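Local structure of enoyl-CoA hydratase/isomerase family protein (Ruegeria pomeroyi, 3L3S) at residues B[109-114]-B[135-140]; B[126-131]-B[184-189]. The protein probably acts as a hydro-lyase of the crotonase superfamily, as enoyl-CoA hydratases do in fatty acid metabolism. One frame throughout, in Å; residues are numbered along the deposited sequence.

From the N terminus, the end of strand 107-111 and the turn after it make up 109-114, and the chain then passes through strand 114-116 and helix 118-124 to reach 126-131. Strand 128-131 takes its place beside 107-111, with backbone bonds joining Val111 to Tyr130. The next segment, 135-140, turns back to the end of 109-114, where interaction 1 closes a loop that holds helix 118-124 and strand 128-131. A longer excursion, rich in helix, leads to 184-189, and interaction 2 closes it against 126-131. The segments alternate along the chain, so the two loops cross. Interaction 1 joins the main sheet to the small three-stranded sheet, and interaction 2 adds outer strand 187-188 to the main sheet.

Interaction 1: residues B[109-114]-B[135-140]; sequences ALVEGI and ARFCLP
Val111 meets the Phe137 ring obliquely, its CG1 lying 4.2 Å from CE1. The same ring is packed elsewhere by Leu120 and Met123 of helix 118-124, by Ala115, and by Leu184 and Ile185, so much of its surroundings is apolar. The second flat group, the Arg136 guanidinium, is also approached at a slant: NH2 lies 4.2 Å from CB of Ile114. A bend at chi3 (-44°) folds the arginine chain back and lets its end hang beside that branched carbon. Besides the ring, Val111 CG1 also reaches Ala135 CB at 3.9 Å, being turned away from its own backbone N (chi1 179°) and across to the other segment.

The main chains meet more loosely than in a regular sheet. Arg136 N gives a weak, bent hydrogen bond to Gly113 O at 3.4 Å, and the CA of Ala135 makes a C-H...O contact with the same oxygen. One residue on, Ile114 CA faces Arg136 O at 3.3 Å in a straighter C-H...O contact, while Ile114 CG1 lies alongside that carbonyl. Glu112 points its side chain elsewhere, its OE1 being bonded to the backbone N of Gly60. This is where the chain leaves strand 107-111 for the small sheet of the crotonase fold, in which 114-116 and 137-138 are parallel neighbours. With one weak hydrogen bond and two C-H...O contacts across it, the junction probably owes much of its cohesion to apolar packing around Val111, Ala135 and Phe137.

Interaction 2: residues B[126-131]-B[184-189]; sequences CDLAYA and LINRIL
Ala129 and Ala131 supply the backbone groups that join strand 128-131 to the segment 184-189. Asn186 N donates to Ala129 O in a short, almost linear hydrogen bond (2.7 Å, 175°). Further on, Ala131 is held on both its polar backbone atoms: its N reaches Arg187 O in a weak bond of 3.4 Å, and its O accepts a firmer one from Leu189 N at 3.0 Å. These two bonds flank Ile188 and make a parallel bridge between Ala131 and Ile188.

Apolar contacts gather on the side of the two alanine methyls. Ile185 spans both with its two branches, CG2 lying 3.9 Å from Ala129 CB and CD1 3.8 Å from Ala131 CB. Met123 of helix 118-124 and Ala179 of helix 176-182 adjoin this cluster.

The aromatic packing centres on Tyr130. With CG anti to its carbonyl carbon (chi1 -62°), the ring swings over toward the incoming segment, where Arg187 CB meets it at the edge, 3.8 Å from CD1. Asn186 CB comes obliquely to CE1 at 3.8 Å, and Leu189 CD1 lies 4.2 Å from CD1. The phenol OH is hydrogen-bonded to Glu166 OE2 of the second subunit, while the ring also meets His197 of helix 194-207. A leucine in place of Tyr130 would probably leave that glutamate of the second subunit without its hydroxyl mate and open a gap beside the CB atoms of Asn186 and Arg187.

The short, weakly bonded strand 187-188, set parallel to 128-131 close to a subunit boundary, is the outermost strand of the main sheet within this chain, in keeping with the spiral crotonase fold.

Interaction 1: residues B[109-114]-B[135-140]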
ATOM      1  N   ALA B 109       0.907  -9.789  18.067  1.00 18.31           N
ATOM      2  CA  ALA B 109       1.421  -8.881  19.074  1.00 17.43           C
ATOM      3  C   ALA B 109       0.283  -8.249  19.888  1.00 18.07           C
ATOM      4  O   ALA B 109      -0.703  -7.769  19.320  1.00 19.63           O
ATOM      5  CB  ALA B 109       2.267  -7.815  18.421  1.00 16.27           C
ATOM      6  N   LEU B 110       0.403  -8.314  21.214  1.00 20.77           N
ATOM      7  CA  LEU B 110      -0.572  -7.734  22.153  1.00 23.16           C
ATOM      8  C   LEU B 110       0.098  -6.484  22.753  1.00 23.78           C
ATOM      9  O   LEU B 110       1.043  -6.590  23.548  1.00 23.24           O
ATOM     10  CB  LEU B 110      -0.921  -8.759  23.241  1.00 23.89           C
ATOM     11  CG  LEU B 110      -2.158  -8.689  24.151  1.00 25.87           C
ATOM     12  CD1 LEU B 110      -2.301 -10.038  24.836  1.00 27.35           C
ATOM     13  CD2 LEU B 110      -2.090  -7.592  25.196  1.00 26.51           C
ATOM     14  N   VAL B 111      -0.399  -5.315  22.352  1.00 25.18           N
ATOM     15  CA  VAL B 111       0.134  -4.011  22.775  1.00 26.35           C
ATOM     16  C   VAL B 111      -0.806  -3.220  23.698  1.00 27.99           C
ATOM     17  O   VAL B 111      -1.913  -2.860  23.295  1.00 27.30           O
ATOM     18  CB  VAL B 111       0.502  -3.164  21.513  1.00 25.55           C
ATOM     19  CG1 VAL B 111       1.039  -1.794  21.869  1.00 25.45           C
ATOM     20  CG2 VAL B 111       1.534  -3.902  20.689  1.00 25.11           C
ATOM     21  N   GLU B 112      -0.322  -2.919  24.911  1.00 29.28           N
ATOM     22  CA  GLU B 112      -1.072  -2.165  25.935  1.00 31.12           C
ATOM     23  C   GLU B 112      -0.500  -0.761  26.171  1.00 30.38           C
ATOM     24  O   GLU B 112      -1.169   0.092  26.771  1.00 31.02           O
ATOM     25  CB  GLU B 112      -1.061  -2.907  27.282  1.00 31.63           C
ATOM     26  CG  GLU B 112      -1.778  -4.246  27.304  1.00 33.57           C
ATOM     27  CD  GLU B 112      -1.438  -5.093  28.517  1.00 34.84           C
ATOM     28  OE1 GLU B 112      -0.271  -5.092  28.955  1.00 33.48           O
ATOM     29  OE2 GLU B 112      -2.342  -5.791  29.025  1.00 40.02           O
ATOM     30  N   GLY B 113       0.747  -0.549  25.743  1.00 29.88           N
ATOM     31  CA  GLY B 113       1.402   0.736  25.926  1.00 24.83           C
ATOM     32  C   GLY B 113       2.212   1.240  24.750  1.00 25.43           C
ATOM     33  O   GLY B 113       1.845   1.024  23.590  1.00 24.05           O
ATOM     34  N   ILE B 114       3.320   1.918  25.042  1.00 26.06           N
ATOM     35  CA  ILE B 114       4.163   2.472  23.990  1.00 28.51           C
ATOM     36  C   ILE B 114       5.131   1.482  23.327  1.00 28.35           C
ATOM     37  O   ILE B 114       5.824   0.701  23.992  1.00 28.42           O
ATOM     38  CB  ILE B 114       4.864   3.813  24.432  1.00 30.85           C
ATOM     39  CG1 ILE B 114       5.648   4.446  23.262  1.00 33.75           C
ATOM     40  CG2 ILE B 114       5.722   3.601  25.664  1.00 30.81           C
ATOM     41  CD1 ILE B 114       6.253   5.829  23.540  1.00 36.04           C
ATOM     42  N   ALA B 135      -2.415   2.873  23.802  1.00 25.83           N
ATOM     43  CA  ALA B 135      -1.211   2.514  23.060  1.00 26.55           C
ATOM     44  C   ALA B 135      -0.680   3.618  22.144  1.00 26.22           C
ATOM     45  O   ALA B 135      -1.421   4.177  21.324  1.00 27.01           O
ATOM     46  CB  ALA B 135      -1.435   1.224  22.272  1.00 24.53           C
ATOM     47  N   ARG B 136       0.586   3.977  22.365  1.00 26.43           N
ATOM     48  CA  ARG B 136       1.270   5.002  21.582  1.00 26.83           C
ATOM     49  C   ARG B 136       2.385   4.354  20.768  1.00 26.57           C
ATOM     50  O   ARG B 136       2.870   3.271  21.104  1.00 27.55           O
ATOM     51  CB  ARG B 136       1.778   6.144  22.457  1.00 29.61           C
ATOM     52  CG  ARG B 136       0.660   6.989  23.090  1.00 32.66           C
ATOM     53  CD  ARG B 136       1.209   8.020  24.078  1.00 37.71           C
ATOM     54  NE  ARG B 136       2.233   7.455  24.967  1.00 41.66           N
ATOM     55  CZ  ARG B 136       2.049   7.111  26.240  1.00 44.70           C
ATOM     56  NH1 ARG B 136       0.866   7.262  26.831  1.00 46.76           N
ATOM     57  NH2 ARG B 136       3.065   6.603  26.926  1.00 46.25           N
ATOM     58  N   PHE B 137       2.688   4.959  19.621  1.00 24.46           N
ATOM     59  CA  PHE B 137       3.665   4.415  18.678  1.00 23.74           C
ATOM     60  C   PHE B 137       4.680   5.464  18.270  1.00 24.10           C
ATOM     61  O   PHE B 137       4.320   6.593  17.927  1.00 25.44           O
ATOM     62  CB  PHE B 137       2.926   3.851  17.445  1.00 20.24           C
ATOM     63  CG  PHE B 137       1.800   2.909  17.794  1.00 19.16           C
ATOM     64  CD1 PHE B 137       2.048   1.540  17.980  1.00 18.14           C
ATOM     65  CD2 PHE B 137       0.501   3.399  18.033  1.00 16.29           C
ATOM     66  CE1 PHE B 137       1.015   0.663  18.403  1.00 18.61           C
ATOM     67  CE2 PHE B 137      -0.535   2.538  18.463  1.00 16.90           C
ATOM     68  CZ  PHE B 137      -0.282   1.174  18.646  1.00 17.91           C
ATOM     69  N   CYS B 138       5.949   5.070  18.239  1.00 25.12           N
ATOM     70  CA  CYS B 138       7.001   6.015  17.919  1.00 27.24           C
ATOM     71  C   CYS B 138       8.235   5.424  17.266  1.00 27.15           C
ATOM     72  O   CYS B 138       8.505   4.225  17.364  1.00 25.56           O
ATOM     73  CB  CYS B 138       7.425   6.722  19.216  1.00 28.55           C
ATOM     74  SG  CYS B 138       8.591   8.067  19.033  1.00 36.27           S
ATOM     75  N   LEU B 139       8.951   6.315  16.577  1.00 27.88           N
ATOM     76  CA  LEU B 139      10.238   6.071  15.923  1.00 30.52           C
ATOM     77  C   LEU B 139      11.017   7.358  16.308  1.00 32.35           C
ATOM     78  O   LEU B 139      11.093   8.298  15.519  1.00 31.02           O
ATOM     79  CB  LEU B 139      10.102   5.916  14.395  1.00 29.11           C
ATOM     80  CG  LEU B 139       9.501   4.652  13.764  1.00 29.35           C
ATOM     81  CD1 LEU B 139       9.673   4.691  12.251  1.00 30.11           C
ATOM     82  CD2 LEU B 139      10.147   3.400  14.327  1.00 28.27           C
ATOM     83  N   PRO B 140      11.640   7.386  17.518  1.00 35.70           N
ATOM     84  CA  PRO B 140      12.395   8.526  18.066  1.00 36.64           C
ATOM     85  C   PRO B 140      13.866   8.811  17.739  1.00 38.21           C
ATOM     86  O   PRO B 140      14.482   9.626  18.428  1.00 39.96           O
ATOM     87  CB  PRO B 140      12.217   8.316  19.562  1.00 35.53           C
ATOM     88  CG  PRO B 140      12.427   6.837  19.683  1.00 36.68           C
ATOM     89  CD  PRO B 140      11.697   6.253  18.474  1.00 35.84           C
TER

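Interaction 2: residues B[126-131]-B[184-189]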
ATOM      1  N   CYS B 126       5.242  -8.828  13.370  1.00 16.97           N
ATOM      2  CA  CYS B 126       4.200  -9.820  13.638  1.00 15.94           C
ATOM      3  C   CYS B 126       3.127  -9.737  12.543  1.00 15.64           C
ATOM      4  O   CYS B 126       2.963  -8.684  11.927  1.00 16.17           O
ATOM      5  CB  CYS B 126       3.565  -9.609  15.015  1.00 15.65           C
ATOM      6  SG  CYS B 126       4.659  -9.943  16.433  1.00 18.52           S
ATOM      7  N   ASP B 127       2.440 -10.850  12.273  1.00 16.31           N
ATOM      8  CA  ASP B 127       1.385 -10.899  11.254  1.00 18.00           C
ATOM      9  C   ASP B 127       0.209 -10.017  11.667  1.00 20.89           C
ATOM     10  O   ASP B 127      -0.312  -9.231  10.860  1.00 21.48           O
ATOM     11  CB  ASP B 127       0.894 -12.332  11.041  1.00 19.52           C
ATOM     12  CG  ASP B 127       1.961 -13.247  10.467  1.00 20.20           C
ATOM     13  OD1 ASP B 127       2.646 -12.852   9.504  1.00 20.70           O
ATOM     14  OD2 ASP B 127       2.106 -14.374  10.982  1.00 24.12           O
ATOM     15  N   LEU B 128      -0.190 -10.149  12.934  1.00 20.81           N
ATOM     16  CA  LEU B 128      -1.286  -9.366  13.505  1.00 22.70           C
ATOM     17  C   LEU B 128      -0.857  -8.540  14.741  1.00 22.44           C
ATOM     18  O   LEU B 128       0.145  -8.848  15.395  1.00 22.23           O
ATOM     19  CB  LEU B 128      -2.474 -10.273  13.839  1.00 22.66           C
ATOM     20  CG  LEU B 128      -3.052 -11.162  12.724  1.00 25.97           C
ATOM     21  CD1 LEU B 128      -4.156 -12.048  13.265  1.00 24.70           C
ATOM     22  CD2 LEU B 128      -3.544 -10.315  11.559  1.00 22.44           C
ATOM     23  N   ALA B 129      -1.594  -7.465  15.019  1.00 21.07           N
ATOM     24  CA  ALA B 129      -1.310  -6.588  16.155  1.00 20.09           C
ATOM     25  C   ALA B 129      -2.604  -5.978  16.679  1.00 19.96           C
ATOM     26  O   ALA B 129      -3.390  -5.408  15.916  1.00 21.08           O
ATOM     27  CB  ALA B 129      -0.326  -5.487  15.762  1.00 18.38           C
ATOM     28  N   TYR B 130      -2.847  -6.163  17.974  1.00 17.63           N
ATOM     29  CA  TYR B 130      -4.049  -5.648  18.633  1.00 18.40           C
ATOM     30  C   TYR B 130      -3.659  -4.743  19.793  1.00 18.45           C
ATOM     31  O   TYR B 130      -2.848  -5.114  20.656  1.00 18.01           O
ATOM     32  CB  TYR B 130      -4.945  -6.805  19.107  1.00 16.26           C
ATOM     33  CG  TYR B 130      -5.444  -7.663  17.967  1.00 19.07           C
ATOM     34  CD1 TYR B 130      -6.632  -7.336  17.279  1.00 18.48           C
ATOM     35  CD2 TYR B 130      -4.672  -8.749  17.490  1.00 18.72           C
ATOM     36  CE1 TYR B 130      -7.035  -8.061  16.123  1.00 19.49           C
ATOM     37  CE2 TYR B 130      -5.060  -9.476  16.343  1.00 18.95           C
ATOM     38  CZ  TYR B 130      -6.237  -9.123  15.658  1.00 19.39           C
ATOM     39  OH  TYR B 130      -6.561  -9.773  14.487  1.00 21.47           O
ATOM     40  N   ALA B 131      -4.233  -3.551  19.794  1.00 19.50           N
ATOM     41  CA  ALA B 131      -3.932  -2.572  20.820  1.00 20.43           C
ATOM     42  C   ALA B 131      -5.110  -2.064  21.633  1.00 21.06           C
ATOM     43  O   ALA B 131      -6.274  -2.262  21.274  1.00 22.03           O
ATOM     44  CB  ALA B 131      -3.179  -1.403  20.200  1.00 20.51           C
ATOM     45  N   LEU B 184      -1.186  -0.019  11.121  1.00 26.52           N
ATOM     46  CA  LEU B 184      -0.091  -0.401  12.015  1.00 25.92           C
ATOM     47  C   LEU B 184      -0.584  -1.489  12.966  1.00 26.08           C
ATOM     48  O   LEU B 184       0.184  -2.362  13.365  1.00 26.68           O
ATOM     49  CB  LEU B 184       0.423   0.837  12.753  1.00 24.08           C
ATOM     50  CG  LEU B 184       1.718   0.911  13.564  1.00 24.36           C
ATOM     51  CD1 LEU B 184       2.926   0.354  12.782  1.00 22.65           C
ATOM     52  CD2 LEU B 184       1.955   2.365  13.945  1.00 20.70           C
ATOM     53  N   ILE B 185      -1.873  -1.423  13.309  1.00 25.12           N
ATOM     54  CA  ILE B 185      -2.535  -2.421  14.151  1.00 25.32           C
ATOM     55  C   ILE B 185      -3.807  -2.875  13.424  1.00 25.77           C
ATOM     56  O   ILE B 185      -4.260  -2.196  12.499  1.00 24.72           O
ATOM     57  CB  ILE B 185      -2.866  -1.898  15.587  1.00 26.19           C
ATOM     58  CG1 ILE B 185      -3.586  -0.546  15.524  1.00 26.00           C
ATOM     59  CG2 ILE B 185      -1.593  -1.863  16.435  1.00 26.28           C
ATOM     60  CD1 ILE B 185      -4.124  -0.016  16.830  1.00 28.27           C
ATOM     61  N   ASN B 186      -4.382  -4.000  13.853  1.00 25.41           N
ATOM     62  CA  ASN B 186      -5.587  -4.563  13.232  1.00 24.96           C
ATOM     63  C   ASN B 186      -6.935  -4.111  13.792  1.00 27.25           C
ATOM     64  O   ASN B 186      -7.895  -3.944  13.028  1.00 27.93           O
ATOM     65  CB  ASN B 186      -5.533  -6.092  13.253  1.00 24.63           C
ATOM     66  CG  ASN B 186      -4.432  -6.655  12.371  1.00 24.58           C
ATOM     67  OD1 ASN B 186      -4.658  -6.982  11.202  1.00 25.89           O
ATOM     68  ND2 ASN B 186      -3.235  -6.772  12.927  1.00 24.14           N
ATOM     69  N   ARG B 187      -7.014  -3.936  15.115  1.00 27.27           N
ATOM     70  CA  ARG B 187      -8.249  -3.534  15.783  1.00 26.66           C
ATOM     71  C   ARG B 187      -7.940  -2.921  17.142  1.00 25.98           C
ATOM     72  O   ARG B 187      -6.957  -3.294  17.780  1.00 25.66           O
ATOM     73  CB  ARG B 187      -9.162  -4.763  15.951  1.00 30.67           C
ATOM     74  CG  ARG B 187     -10.640  -4.483  16.151  1.00 36.96           C
ATOM     75  CD  ARG B 187     -11.456  -5.780  16.088  1.00 42.96           C
ATOM     76  NE  ARG B 187     -12.866  -5.534  16.397  1.00 47.97           N
ATOM     77  CZ  ARG B 187     -13.774  -6.475  16.654  1.00 49.88           C
ATOM     78  NH1 ARG B 187     -13.446  -7.764  16.634  1.00 51.63           N
ATOM     79  NH2 ARG B 187     -15.011  -6.120  16.979  1.00 50.59           N
ATOM     80  N   ILE B 188      -8.749  -1.944  17.552  1.00 26.49           N
ATOM     81  CA  ILE B 188      -8.600  -1.297  18.863  1.00 25.19           C
ATOM     82  C   ILE B 188      -9.678  -1.883  19.758  1.00 25.09           C
ATOM     83  O   ILE B 188     -10.856  -1.880  19.406  1.00 24.09           O
ATOM     84  CB  ILE B 188      -8.812   0.248  18.831  1.00 25.02           C
ATOM     85  CG1 ILE B 188      -7.751   0.944  17.974  1.00 24.13           C
ATOM     86  CG2 ILE B 188      -8.716   0.820  20.251  1.00 27.25           C
ATOM     87  CD1 ILE B 188      -8.085   2.405  17.689  1.00 19.16           C
ATOM     88  N   LEU B 189      -9.265  -2.397  20.912  1.00 25.40           N
ATOM     89  CA  LEU B 189     -10.194  -2.987  21.872  1.00 27.73           C
ATOM     90  C   LEU B 189     -10.049  -2.409  23.285  1.00 28.95           C
ATOM     91  O   LEU B 189      -8.959  -1.948  23.651  1.00 28.27           O
ATOM     92  CB  LEU B 189      -9.995  -4.507  21.923  1.00 27.96           C
ATOM     93  CG  LEU B 189     -10.623  -5.209  20.721  1.00 29.11           C
ATOM     94  CD1 LEU B 189      -9.518  -5.786  19.866  1.00 25.87           C
ATOM     95  CD2 LEU B 189     -11.648  -6.226  21.156  1.00 30.09           C
TER